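Local coordinates for protein cytochrome P450 268A2 Cyp268A2 (Mycobacterium marinum, PDB 6BLD) that binds a protoporphyrin IX haem and, close to it, (3E,5E)-6,10-dimethylundeca-3,5,9-trien-2-one within the mostly helical fold of a cytochrome P450, at residues F121-V126 with G374-R379; V298-R303 with L354-N359; V308-R313 with V333-S338; V79-N84 with A104-R109. One frame throughout, in Å; residues are numbered along the deposited sequence.

Interaction 1. Residues F121-V126 with G374-R379; sequences FTPRQV and GAHLAR. With HEM (protoporphyrin IX containing Fe), chain B.
Pro123 sets its CG over one face of the His376 imidazole, 3.6 Å from the ring centroid and 10° off the normal, a CH-pi contact. The imidazole reaches Pro123 because CG of His376 stands beside its own backbone N and opposite the carbonyl carbon (chi1 -50°). At the edge of the same ring, CD2 meets Phe121 O at 3.4 Å, near the ring plane. That carbonyl also accepts a hydrogen bond from a water, 2.9 Å from Phe121 O, which in turn accepts from the amide of Leu377, so one water joins the loop end of 121-126 to the first turn of the helix behind Gly374. Val126 touches the same helix with both methyls: CG2 rests 3.9 Å from His376 CB and also on the Leu377 amide, while CG1 lies against the His376 carbonyl. Phe121 turns inward to the haem. Its CE1 approaches methyl CMB of the porphyrin at 3.7 Å, and Leu377 CD2 lies at the edge of the Phe121 ring. Gly374, with no side chain, brings its CA to 3.7 Å from haem C2B, and Ala378 CB touches the vinyl carbon CBB at 3.5 Å. Thr122 caps helix 123-147, its OG1 accepting from Gln125 N. Helix 375-392 is helix L of the P450 fold, running along one side of the haem; 123-147 starts against its first turn, helix 160-170 packs on Phe121 and Leu377 through Met169, and helix 247-278 meets Phe121 at Leu257 and Ala378 at Thr265.

Interaction 2. Residues V298-R303 with L354-N359; sequences VEELVR and LSRSPN
Glu300 sends CG out opposite its backbone N (chi1 174°) and bends at chi2 (87°), bringing its carboxylate round to Arg356, whose long chain turns at chi3 (-56°) to offer NE and NH2 side-on. The two flat groups are nearly coplanar, and each oxygen takes one nitrogen on its syn side: Arg356 NE gives to Glu300 OE2 at 2.6 Å and Arg356 NH2 to Glu300 OE1 at 2.8 Å. Arg303, one helical turn on, comes from above the carboxylate plane, with NH2 3.0 Å from Glu300 OE1, and its NE adds weaker bonds to both oxygens. This is the ExxR motif of helix K, completed by an arginine of the following meander, as in the ERR triad of P450s. The two guanidinium groups come close, Arg303 NH2 to Arg356 NH2 3.4 Å, but both bind the same carboxylate, which probably stays ionised. Asp353 N also donates to Glu300 OE1, while Arg303 NH2 reaches Pro349 O and its guanidinium makes a cation-pi contact with Trp341. Asn359 arrives across Glu300, ND2 giving only a weak bond to OE2 at 3.2 Å; its OD1, 3.6 Å from Arg303 CD, is buried without a polar partner. Beside the charges, Leu354 CD2 packs on Glu300 CG and, at 4.2 Å, on Leu301 CD2.

Interaction 3. Residues V308-R313 with V333-S338; sequences VMTFRR and VMFYAS. With HEM (protoporphyrin IX containing Fe), chain B; DXJ ((3E,5E)-6,10-dimethylundeca-3,5,9-trien-2-one), chain C.
Tyr336 slides its ring alongside the other segment, Val308 O lying at the ring edge 3.2 Å from CD1 and Tyr336 OH 3.2 Å from Phe311 CB. The Tyr336 amide gives a hydrogen bond to Met309 O. Phe311 and Met334 form a hydrogen-bonded antiparallel pair: Met334 N to Phe311 O measures 2.8 Å, whereas the return bond from Phe311 N is weak. The Phe311 ring takes the Tyr336 hydroxyl at one stretch of its edge and the bound DXJ at another, CZ lying 3.7 Å from DXJ C01. Met334 bends at chi3 (-103°) to set its CE over the centre of one guanidinium face of Arg313, 3.8 Å from Arg313 CZ. That plane is further held at its edge, where Arg313 NH2 gives a bond of 2.8 Å to haem O2D of a propionate. Thr310 CG2 touches CD1 of Phe335, on the sheet face opposite Phe311 and Met334. Strand 310-315 runs antiparallel to 331-335 in the large P450 sheet, between it and the short strand 80-81; strand 61-64 continues the sheet beyond 331-335, and helix 67-75 packs on Met334.

Interaction 4. Residues V79-N84 with A104-R109; sequences VFLSGN and AMDPPR
The carboxylate of Asp106 is gripped by two successive backbone amides, one near its plane and one from above it. Ser82 N meets OD1 at 2.8 Å on the syn side, 17° out of the plane, in a nearly straight bond; Gly83 N meets OD2 at 2.8 Å from 53° above the plane, along a more bent path. CG of Asp106 sits beside its own backbone N (chi1 -65°), which brings the carboxylate to the amides of Ser82 and Gly83. Leu81 crosses the acid at about a right angle, its CB 3.3 Å from OD2. Alongside, the backbones touch directly: Gly83 CA makes a CA-H...O contact of 3.4 Å to Ala104 O, and Ser82 O lies 3.2 Å from Ala104 C. A water gives a hydrogen bond to Ala104 O and a weak one to Gly83 O, bridging the two segments a second time. Met105 turns from this contact to His110 and Leu113 of helix 109-117. The arrangement ties the end of strand 80-81, at the margin of the P450 sheet, to the Asp-Pro-Pro-Arg sequence that leads into helix C, whose His110 and Arg114 hydrogen-bond the haem.

Interactions 2 and 3 are buried, interaction 1 partly so, and interaction 4 lies at the surface. Charge dominates interaction 2, apolar and CH-pi contacts with a bridging water interaction 1, strand bonds and ring edges interaction 3, and a carboxylate on amides interaction 4. Interactions 1 and 3 touch the same haem on different sides, about 10 Å apart at their nearest atoms. A salt bridge, Arg379 NE to Glu299 OE2 at 2.6 Å, joins interaction 1 to interaction 2. Interactions 3 and 4 share one sheet, its strands 310-315 and 80-81 being neighbours: Arg312 NH1 lies 3.0 Å from Asn84 O, probably hydrogen-bonded, and Arg313 packs on Ser82.

Interaction 1. Residues F121-V126 with G374-R379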
# COMPACT_ATOMS: atom_id res chain seq x y z
N PHE A 121 -13.49 -8.68 -6.48
CA PHE A 121 -13.29 -7.64 -5.48
C PHE A 121 -14.54 -6.80 -5.22
O PHE A 121 -14.48 -5.89 -4.39
CB PHE A 121 -12.14 -6.72 -5.89
CG PHE A 121 -10.80 -7.39 -5.87
CD1 PHE A 121 -10.11 -7.55 -4.68
CD2 PHE A 121 -10.23 -7.86 -7.04
CE1 PHE A 121 -8.87 -8.16 -4.66
CE2 PHE A 121 -8.99 -8.47 -7.03
CZ PHE A 121 -8.31 -8.62 -5.84
N THR A 122 -15.64 -7.07 -5.91
CA THR A 122 -16.85 -6.29 -5.71
C THR A 122 -17.36 -6.48 -4.28
O THR A 122 -17.06 -7.48 -3.63
CB THR A 122 -17.93 -6.72 -6.71
OG1 THR A 122 -18.25 -8.10 -6.50
CG2 THR A 122 -17.43 -6.53 -8.13
N PRO A 123 -18.12 -5.50 -3.76
CA PRO A 123 -18.69 -5.67 -2.41
C PRO A 123 -19.52 -6.94 -2.26
O PRO A 123 -19.51 -7.56 -1.19
CB PRO A 123 -19.55 -4.41 -2.24
CG PRO A 123 -18.91 -3.40 -3.12
CD PRO A 123 -18.38 -4.16 -4.30
N ARG A 124 -20.23 -7.35 -3.32
CA ARG A 124 -21.00 -8.59 -3.26
C ARG A 124 -20.09 -9.79 -3.06
O ARG A 124 -20.36 -10.66 -2.23
CB ARG A 124 -21.83 -8.75 -4.53
CG ARG A 124 -23.06 -7.85 -4.62
CD ARG A 124 -23.64 -7.84 -6.03
NE ARG A 124 -22.71 -7.27 -7.00
CZ ARG A 124 -22.05 -7.98 -7.91
NH1 ARG A 124 -22.22 -9.29 -7.98
NH2 ARG A 124 -21.23 -7.37 -8.76
N GLN A 125 -19.00 -9.86 -3.83
CA GLN A 125 -18.10 -11.01 -3.74
C GLN A 125 -17.30 -11.00 -2.44
O GLN A 125 -16.98 -12.08 -1.91
CB GLN A 125 -17.16 -11.04 -4.95
CG GLN A 125 -17.85 -11.40 -6.25
CD GLN A 125 -18.50 -12.77 -6.21
OE1 GLN A 125 -19.61 -12.96 -6.70
NE2 GLN A 125 -17.80 -13.74 -5.62
N VAL A 126 -16.97 -9.82 -1.92
CA VAL A 126 -16.30 -9.75 -0.62
C VAL A 126 -17.23 -10.25 0.48
O VAL A 126 -16.79 -10.93 1.42
CB VAL A 126 -15.80 -8.32 -0.36
CG1 VAL A 126 -15.37 -8.16 1.09
CG2 VAL A 126 -14.65 -7.98 -1.29
N GLY A 374 -8.49 -3.65 -3.99
CA GLY A 374 -8.87 -4.45 -2.85
C GLY A 374 -9.40 -3.65 -1.67
O GLY A 374 -9.26 -4.07 -0.51
N ALA A 375 -10.01 -2.50 -1.95
CA ALA A 375 -10.49 -1.63 -0.89
C ALA A 375 -11.55 -2.32 -0.05
O ALA A 375 -11.47 -2.34 1.19
CB ALA A 375 -11.03 -0.33 -1.48
N HIS A 376 -12.55 -2.92 -0.70
CA HIS A 376 -13.59 -3.63 0.04
C HIS A 376 -13.01 -4.84 0.78
O HIS A 376 -13.41 -5.13 1.91
CB HIS A 376 -14.71 -4.07 -0.90
CG HIS A 376 -15.22 -2.96 -1.78
ND1 HIS A 376 -15.82 -1.83 -1.27
CD2 HIS A 376 -15.21 -2.81 -3.12
CE1 HIS A 376 -16.17 -1.04 -2.26
NE2 HIS A 376 -15.81 -1.61 -3.40
N LEU A 377 -12.07 -5.54 0.15
CA LEU A 377 -11.44 -6.68 0.80
C LEU A 377 -10.60 -6.23 2.00
O LEU A 377 -10.61 -6.89 3.05
CB LEU A 377 -10.58 -7.45 -0.20
CG LEU A 377 -9.84 -8.68 0.34
CD1 LEU A 377 -10.81 -9.83 0.51
CD2 LEU A 377 -8.70 -9.06 -0.59
N ALA A 378 -9.87 -5.13 1.85
CA ALA A 378 -9.07 -4.62 2.97
C ALA A 378 -9.96 -4.23 4.14
O ALA A 378 -9.66 -4.57 5.29
CB ALA A 378 -8.23 -3.43 2.51
N ARG A 379 -11.06 -3.52 3.87
CA ARG A 379 -11.97 -3.11 4.94
C ARG A 379 -12.55 -4.32 5.66
O ARG A 379 -12.70 -4.31 6.88
CB ARG A 379 -13.08 -2.23 4.37
CG ARG A 379 -12.60 -0.90 3.84
CD ARG A 379 -13.72 -0.12 3.18
NE ARG A 379 -13.31 1.24 2.85
CZ ARG A 379 -13.37 1.77 1.63
NH1 ARG A 379 -13.83 1.06 0.62
NH2 ARG A 379 -12.98 3.02 1.44
CHA HEM B . -4.03 0.13 -5.89
CHB HEM B . -4.74 -4.50 -4.61
CHC HEM B . -5.22 -3.14 0.03
CHD HEM B . -3.65 1.29 -1.21
C1A HEM B . -4.19 -1.24 -5.96
C2A HEM B . -4.15 -2.06 -7.16
C3A HEM B . -4.34 -3.33 -6.80
C4A HEM B . -4.52 -3.37 -5.37
CMA HEM B . -4.38 -4.54 -7.76
CAA HEM B . -3.92 -1.54 -8.59
CBA HEM B . -5.25 -1.03 -9.14
CGA HEM B . -5.04 -0.35 -10.46
O1A HEM B . -6.04 -0.18 -11.22
O2A HEM B . -3.88 0.03 -10.77
C1B HEM B . -5.00 -4.53 -3.26
C2B HEM B . -5.44 -5.69 -2.51
C3B HEM B . -5.59 -5.34 -1.23
C4B HEM B . -5.23 -3.93 -1.11
CMB HEM B . -5.72 -7.09 -3.09
CAB HEM B . -6.05 -6.33 -0.15
CBB HEM B . -6.31 -5.97 1.11
C1C HEM B . -4.84 -1.81 0.10
C2C HEM B . -4.85 -0.98 1.29
C3C HEM B . -4.40 0.24 0.94
C4C HEM B . -4.12 0.22 -0.48
CMC HEM B . -5.28 -1.48 2.69
CAC HEM B . -4.21 1.52 1.79
CBC HEM B . -4.68 1.66 3.03
C1D HEM B . -3.63 1.38 -2.58
C2D HEM B . -3.27 2.55 -3.36
C3D HEM B . -3.38 2.23 -4.65
C4D HEM B . -3.80 0.85 -4.74
CMD HEM B . -2.85 3.92 -2.77
CAD HEM B . -3.10 3.17 -5.85
CBD HEM B . -4.30 4.09 -6.05
CGD HEM B . -4.05 5.07 -7.17
O1D HEM B . -4.94 5.93 -7.42
O2D HEM B . -2.98 4.99 -7.82
NA HEM B . -4.42 -2.08 -4.88
NB HEM B . -4.87 -3.48 -2.37
NC HEM B . -4.39 -1.04 -0.96
ND HEM B . -3.94 0.37 -3.46
FE HEM B . -4.63 -1.49 -2.93
O HOH W 1 -12.14 -5.00 -2.86

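Interaction 2. Residues V298-R303 with L354-N359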
# COMPACT_ATOMS: atom_id res chain seq x y z
N VAL A 298 -12.70 2.01 10.82
CA VAL A 298 -11.78 1.43 9.85
C VAL A 298 -11.25 2.50 8.91
O VAL A 298 -10.05 2.52 8.58
CB VAL A 298 -12.47 0.28 9.09
CG1 VAL A 298 -11.75 -0.02 7.78
CG2 VAL A 298 -12.55 -0.96 9.96
N GLU A 299 -12.11 3.42 8.48
CA GLU A 299 -11.68 4.47 7.55
C GLU A 299 -10.64 5.38 8.20
O GLU A 299 -9.71 5.84 7.52
CB GLU A 299 -12.89 5.28 7.08
CG GLU A 299 -13.77 4.56 6.08
CD GLU A 299 -12.97 3.77 5.06
OE1 GLU A 299 -12.25 4.40 4.24
OE2 GLU A 299 -13.05 2.53 5.07
N GLU A 300 -10.78 5.65 9.50
CA GLU A 300 -9.79 6.49 10.18
C GLU A 300 -8.51 5.72 10.46
O GLU A 300 -7.42 6.30 10.41
CB GLU A 300 -10.39 7.06 11.46
CG GLU A 300 -9.39 7.83 12.31
CD GLU A 300 -9.29 9.29 11.91
OE1 GLU A 300 -8.67 10.08 12.66
OE2 GLU A 300 -9.83 9.66 10.85
N LEU A 301 -8.61 4.42 10.73
CA LEU A 301 -7.40 3.61 10.90
C LEU A 301 -6.58 3.57 9.62
O LEU A 301 -5.35 3.53 9.66
CB LEU A 301 -7.78 2.20 11.35
CG LEU A 301 -8.24 2.05 12.80
CD1 LEU A 301 -8.61 0.61 13.09
CD2 LEU A 301 -7.17 2.54 13.76
N VAL A 302 -7.26 3.55 8.47
CA VAL A 302 -6.56 3.63 7.19
C VAL A 302 -5.95 5.00 7.00
O VAL A 302 -4.80 5.13 6.56
CB VAL A 302 -7.52 3.27 6.04
CG1 VAL A 302 -6.92 3.66 4.70
CG2 VAL A 302 -7.88 1.81 6.06
N ARG A 303 -6.71 6.05 7.32
CA ARG A 303 -6.16 7.40 7.29
C ARG A 303 -4.96 7.54 8.22
O ARG A 303 -3.95 8.16 7.86
CB ARG A 303 -7.25 8.42 7.69
CG ARG A 303 -6.75 9.86 7.76
CD ARG A 303 -7.70 10.77 8.55
NE ARG A 303 -7.37 10.82 9.97
CZ ARG A 303 -6.27 11.38 10.48
NH1 ARG A 303 -5.38 11.97 9.70
NH2 ARG A 303 -6.07 11.35 11.80
N LEU A 354 -12.02 7.99 15.44
CA LEU A 354 -12.71 6.88 14.79
C LEU A 354 -14.15 7.21 14.41
O LEU A 354 -14.79 6.41 13.72
CB LEU A 354 -12.69 5.65 15.70
CG LEU A 354 -11.31 5.20 16.21
CD1 LEU A 354 -11.43 3.97 17.09
CD2 LEU A 354 -10.37 4.94 15.04
N SER A 355 -14.66 8.36 14.85
CA SER A 355 -15.99 8.83 14.48
C SER A 355 -15.96 9.82 13.32
O SER A 355 -17.01 10.36 12.97
CB SER A 355 -16.68 9.47 15.68
OG SER A 355 -16.20 10.78 15.91
N ARG A 356 -14.79 10.07 12.74
CA ARG A 356 -14.65 11.11 11.73
C ARG A 356 -15.59 10.86 10.56
O ARG A 356 -15.49 9.82 9.89
CB ARG A 356 -13.20 11.20 11.26
CG ARG A 356 -12.90 12.45 10.44
CD ARG A 356 -11.51 12.40 9.84
NE ARG A 356 -10.47 12.18 10.85
CZ ARG A 356 -9.97 13.14 11.61
NH1 ARG A 356 -10.40 14.39 11.48
NH2 ARG A 356 -9.03 12.85 12.50
N SER A 357 -16.49 11.80 10.32
CA SER A 357 -17.43 11.73 9.20
C SER A 357 -17.75 13.15 8.73
O SER A 357 -18.25 13.96 9.52
CB SER A 357 -18.70 11.00 9.60
OG SER A 357 -19.44 10.59 8.46
N PRO A 358 -17.47 13.49 7.47
CA PRO A 358 -16.88 12.60 6.46
C PRO A 358 -15.38 12.37 6.68
O PRO A 358 -14.75 13.09 7.44
CB PRO A 358 -17.12 13.35 5.15
CG PRO A 358 -17.10 14.78 5.55
CD PRO A 358 -17.72 14.84 6.92
N ASN A 359 -14.84 11.35 6.01
CA ASN A 359 -13.42 11.03 6.08
C ASN A 359 -12.89 10.90 4.65
O ASN A 359 -12.70 9.78 4.15
CB ASN A 359 -13.18 9.74 6.88
CG ASN A 359 -11.76 9.63 7.39
OD1 ASN A 359 -10.86 10.34 6.92
ND2 ASN A 359 -11.54 8.75 8.36

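Interaction 3. Residues V308-R313 with V333-S338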
# COMPACT_ATOMS: atom_id res chain seq x y z
N VAL A 308 0.55 3.28 2.14
CA VAL A 308 1.17 3.74 0.90
C VAL A 308 1.41 5.24 1.04
O VAL A 308 0.46 6.03 1.07
CB VAL A 308 0.30 3.42 -0.32
CG1 VAL A 308 1.03 3.81 -1.60
CG2 VAL A 308 -0.07 1.95 -0.34
N MET A 309 2.67 5.63 1.16
CA MET A 309 3.02 7.04 1.35
C MET A 309 3.15 7.79 0.03
O MET A 309 2.78 8.98 -0.03
CB MET A 309 4.33 7.16 2.13
CG MET A 309 4.26 6.63 3.55
SD MET A 309 5.78 6.95 4.46
CE MET A 309 6.98 6.10 3.44
N THR A 310 3.66 7.15 -1.02
CA THR A 310 3.94 7.85 -2.26
C THR A 310 3.50 7.02 -3.46
O THR A 310 3.62 5.79 -3.47
CB THR A 310 5.43 8.19 -2.41
OG1 THR A 310 6.20 6.98 -2.36
CG2 THR A 310 5.88 9.14 -1.32
N PHE A 311 2.99 7.72 -4.47
CA PHE A 311 2.82 7.20 -5.82
C PHE A 311 3.00 8.39 -6.76
O PHE A 311 2.65 9.52 -6.42
CB PHE A 311 1.46 6.54 -6.03
CG PHE A 311 1.47 5.05 -5.85
CD1 PHE A 311 2.52 4.28 -6.32
CD2 PHE A 311 0.42 4.41 -5.20
CE1 PHE A 311 2.52 2.90 -6.15
CE2 PHE A 311 0.42 3.04 -5.02
CZ PHE A 311 1.47 2.28 -5.50
N ARG A 312 3.57 8.13 -7.93
CA ARG A 312 3.91 9.21 -8.84
C ARG A 312 3.20 9.03 -10.17
O ARG A 312 2.66 7.97 -10.48
CB ARG A 312 5.43 9.30 -9.05
CG ARG A 312 5.96 8.34 -10.09
CD ARG A 312 7.17 8.91 -10.80
NE ARG A 312 8.02 7.84 -11.31
CZ ARG A 312 8.10 7.48 -12.59
NH1 ARG A 312 7.38 8.12 -13.50
NH2 ARG A 312 8.89 6.49 -12.95
N ARG A 313 3.21 10.11 -10.95
CA ARG A 313 2.66 10.12 -12.30
C ARG A 313 3.62 10.89 -13.20
O ARG A 313 4.54 11.56 -12.73
CB ARG A 313 1.26 10.74 -12.35
CG ARG A 313 0.23 10.09 -11.43
CD ARG A 313 -0.30 8.80 -12.03
NE ARG A 313 -1.45 8.28 -11.30
CZ ARG A 313 -1.38 7.37 -10.33
NH1 ARG A 313 -0.20 6.87 -9.98
NH2 ARG A 313 -2.49 6.95 -9.73
N VAL A 333 4.68 13.64 -7.94
CA VAL A 333 4.64 12.69 -6.84
C VAL A 333 3.56 13.11 -5.85
O VAL A 333 3.52 14.26 -5.41
CB VAL A 333 6.00 12.58 -6.14
CG1 VAL A 333 5.93 11.63 -4.95
CG2 VAL A 333 7.06 12.13 -7.13
N MET A 334 2.70 12.16 -5.49
CA MET A 334 1.62 12.38 -4.53
C MET A 334 2.05 11.86 -3.17
O MET A 334 2.45 10.70 -3.04
CB MET A 334 0.35 11.66 -4.99
CG MET A 334 -0.21 12.17 -6.30
SD MET A 334 -1.83 11.49 -6.65
CE MET A 334 -1.49 10.26 -7.87
N PHE A 335 1.99 12.73 -2.16
CA PHE A 335 2.39 12.37 -0.80
C PHE A 335 1.13 12.17 0.03
O PHE A 335 0.59 13.10 0.62
CB PHE A 335 3.31 13.44 -0.21
CG PHE A 335 4.66 13.50 -0.87
CD1 PHE A 335 5.68 12.66 -0.46
CD2 PHE A 335 4.90 14.38 -1.91
CE1 PHE A 335 6.92 12.70 -1.07
CE2 PHE A 335 6.14 14.43 -2.52
CZ PHE A 335 7.15 13.59 -2.10
N TYR A 336 0.66 10.92 0.07
CA TYR A 336 -0.62 10.61 0.70
C TYR A 336 -0.62 10.91 2.19
O TYR A 336 -1.65 11.30 2.74
CB TYR A 336 -0.97 9.14 0.46
CG TYR A 336 -1.05 8.75 -1.00
CD1 TYR A 336 -0.26 7.73 -1.51
CD2 TYR A 336 -1.93 9.39 -1.86
CE1 TYR A 336 -0.34 7.36 -2.84
CE2 TYR A 336 -2.02 9.03 -3.19
CZ TYR A 336 -1.22 8.02 -3.67
OH TYR A 336 -1.31 7.66 -5.00
N ALA A 337 0.53 10.74 2.86
CA ALA A 337 0.60 11.07 4.28
C ALA A 337 0.42 12.57 4.51
O ALA A 337 -0.16 12.98 5.52
CB ALA A 337 1.93 10.60 4.87
N SER A 338 0.91 13.39 3.58
CA SER A 338 0.67 14.83 3.68
C SER A 338 -0.78 15.16 3.40
O SER A 338 -1.38 15.99 4.10
CB SER A 338 1.59 15.58 2.72
OG SER A 338 1.30 16.97 2.72
CHA HEM B . -4.03 0.13 -5.89
CHB HEM B . -4.74 -4.50 -4.61
CHC HEM B . -5.22 -3.14 0.03
CHD HEM B . -3.65 1.29 -1.21
C1A HEM B . -4.19 -1.24 -5.96
C2A HEM B . -4.15 -2.06 -7.16
C3A HEM B . -4.34 -3.33 -6.80
C4A HEM B . -4.52 -3.37 -5.37
CMA HEM B . -4.38 -4.54 -7.76
CAA HEM B . -3.92 -1.54 -8.59
CBA HEM B . -5.25 -1.03 -9.14
CGA HEM B . -5.04 -0.35 -10.46
O1A HEM B . -6.04 -0.18 -11.22
O2A HEM B . -3.88 0.03 -10.77
C1B HEM B . -5.00 -4.53 -3.26
C2B HEM B . -5.44 -5.69 -2.51
C3B HEM B . -5.59 -5.34 -1.23
C4B HEM B . -5.23 -3.93 -1.11
CMB HEM B . -5.72 -7.09 -3.09
CAB HEM B . -6.05 -6.33 -0.15
CBB HEM B . -6.31 -5.97 1.11
C1C HEM B . -4.84 -1.81 0.10
C2C HEM B . -4.85 -0.98 1.29
C3C HEM B . -4.40 0.24 0.94
C4C HEM B . -4.12 0.22 -0.48
CMC HEM B . -5.28 -1.48 2.69
CAC HEM B . -4.21 1.52 1.79
CBC HEM B . -4.68 1.66 3.03
C1D HEM B . -3.63 1.38 -2.58
C2D HEM B . -3.27 2.55 -3.36
C3D HEM B . -3.38 2.23 -4.65
C4D HEM B . -3.80 0.85 -4.74
CMD HEM B . -2.85 3.92 -2.77
CAD HEM B . -3.10 3.17 -5.85
CBD HEM B . -4.30 4.09 -6.05
CGD HEM B . -4.05 5.07 -7.17
O1D HEM B . -4.94 5.93 -7.42
O2D HEM B . -2.98 4.99 -7.82
NA HEM B . -4.42 -2.08 -4.88
NB HEM B . -4.87 -3.48 -2.37
NC HEM B . -4.39 -1.04 -0.96
ND HEM B . -3.94 0.37 -3.46
FE HEM B . -4.63 -1.49 -2.93
C10 DXJ C . 7.02 -3.49 -6.25
C13 DXJ C . 10.84 -3.48 -5.99
C01 DXJ C . -0.57 -0.37 -3.82
C02 DXJ C . 0.76 -1.12 -3.80
C03 DXJ C . 1.22 -1.66 -4.91
C04 DXJ C . 1.56 -1.22 -2.50
C05 DXJ C . 2.55 -2.41 -4.92
C06 DXJ C . 3.44 -1.98 -6.08
C07 DXJ C . 4.62 -2.93 -6.31
C08 DXJ C . 5.84 -2.55 -6.02
C09 DXJ C . 4.36 -4.32 -6.90
C11 DXJ C . 8.25 -3.01 -6.19
C12 DXJ C . 9.45 -3.93 -6.42
O14 DXJ C . 9.30 -4.99 -6.94
O HOH W 2 3.23 10.77 1.89

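Interaction 4. Residues V79-N84 with A104-R109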
# COMPACT_ATOMS: atom_id res chain seq x y z
N VAL A 79 -4.02 13.43 -18.17
CA VAL A 79 -2.86 14.32 -18.11
C VAL A 79 -1.71 13.68 -17.35
O VAL A 79 -0.57 13.68 -17.81
CB VAL A 79 -3.27 15.67 -17.48
CG1 VAL A 79 -2.04 16.46 -17.05
CG2 VAL A 79 -4.12 16.48 -18.45
N PHE A 80 -1.99 13.12 -16.17
CA PHE A 80 -0.98 12.52 -15.31
C PHE A 80 -1.01 11.01 -15.52
O PHE A 80 -1.86 10.30 -14.97
CB PHE A 80 -1.22 12.90 -13.86
CG PHE A 80 -1.23 14.38 -13.62
CD1 PHE A 80 -0.04 15.09 -13.52
CD2 PHE A 80 -2.43 15.07 -13.53
CE1 PHE A 80 -0.05 16.46 -13.31
CE2 PHE A 80 -2.44 16.44 -13.32
CZ PHE A 80 -1.25 17.13 -13.21
N LEU A 81 -0.06 10.51 -16.32
CA LEU A 81 -0.05 9.12 -16.75
C LEU A 81 0.63 8.22 -15.73
O LEU A 81 1.51 8.64 -14.97
CB LEU A 81 0.67 8.99 -18.10
CG LEU A 81 0.31 9.99 -19.19
CD1 LEU A 81 1.22 9.79 -20.39
CD2 LEU A 81 -1.15 9.84 -19.59
N SER A 82 0.21 6.95 -15.73
CA SER A 82 0.86 5.91 -14.94
C SER A 82 1.74 5.00 -15.78
O SER A 82 2.54 4.25 -15.22
CB SER A 82 -0.20 5.06 -14.22
OG SER A 82 -0.85 5.80 -13.21
N GLY A 83 1.63 5.07 -17.11
CA GLY A 83 2.35 4.17 -18.00
C GLY A 83 3.84 4.42 -18.12
O GLY A 83 4.52 3.66 -18.82
N ASN A 84 4.37 5.46 -17.47
CA ASN A 84 5.80 5.73 -17.46
C ASN A 84 6.40 5.50 -16.07
O ASN A 84 7.43 6.09 -15.73
CB ASN A 84 6.08 7.15 -17.94
CG ASN A 84 5.50 7.43 -19.31
OD1 ASN A 84 4.61 8.27 -19.46
ND2 ASN A 84 6.00 6.73 -20.32
N ALA A 104 1.15 0.29 -13.23
CA ALA A 104 1.91 1.25 -14.04
C ALA A 104 1.49 1.19 -15.50
O ALA A 104 2.31 1.11 -16.41
CB ALA A 104 3.40 0.99 -13.89
N MET A 105 0.18 1.24 -15.74
CA MET A 105 -0.37 1.17 -17.08
C MET A 105 -1.51 2.17 -17.22
O MET A 105 -2.22 2.47 -16.25
CB MET A 105 -0.89 -0.24 -17.41
CG MET A 105 0.20 -1.27 -17.68
SD MET A 105 -0.49 -2.83 -18.26
CE MET A 105 0.92 -3.91 -18.09
N ASP A 106 -1.67 2.68 -18.42
CA ASP A 106 -2.76 3.58 -18.76
C ASP A 106 -3.79 2.86 -19.61
O ASP A 106 -3.52 1.79 -20.17
CB ASP A 106 -2.23 4.80 -19.53
CG ASP A 106 -1.32 5.67 -18.68
OD1 ASP A 106 -1.75 6.09 -17.58
OD2 ASP A 106 -0.18 5.93 -19.11
N PRO A 107 -5.01 3.39 -19.72
CA PRO A 107 -5.95 2.85 -20.69
C PRO A 107 -5.38 2.94 -22.09
O PRO A 107 -4.57 3.84 -22.39
CB PRO A 107 -7.18 3.76 -20.52
CG PRO A 107 -7.09 4.27 -19.13
CD PRO A 107 -5.62 4.43 -18.86
N PRO A 108 -5.77 2.02 -22.99
CA PRO A 108 -6.78 0.98 -22.78
C PRO A 108 -6.27 -0.31 -22.14
O PRO A 108 -7.08 -1.11 -21.67
CB PRO A 108 -7.27 0.70 -24.20
CG PRO A 108 -6.06 0.93 -25.04
CD PRO A 108 -5.27 2.03 -24.37
N ARG A 109 -4.95 -0.52 -22.11
CA ARG A 109 -4.41 -1.78 -21.61
C ARG A 109 -4.73 -1.97 -20.13
O ARG A 109 -5.00 -3.09 -19.68
CB ARG A 109 -2.91 -1.86 -21.86
CG ARG A 109 -2.29 -3.18 -21.41
CD ARG A 109 -1.20 -3.65 -22.36
NE ARG A 109 -0.75 -5.00 -22.04
CZ ARG A 109 -1.20 -6.10 -22.64
NH1 ARG A 109 -2.12 -6.01 -23.59
NH2 ARG A 109 -0.74 -7.29 -22.28
O HOH W 3 5.27 1.64 -16.84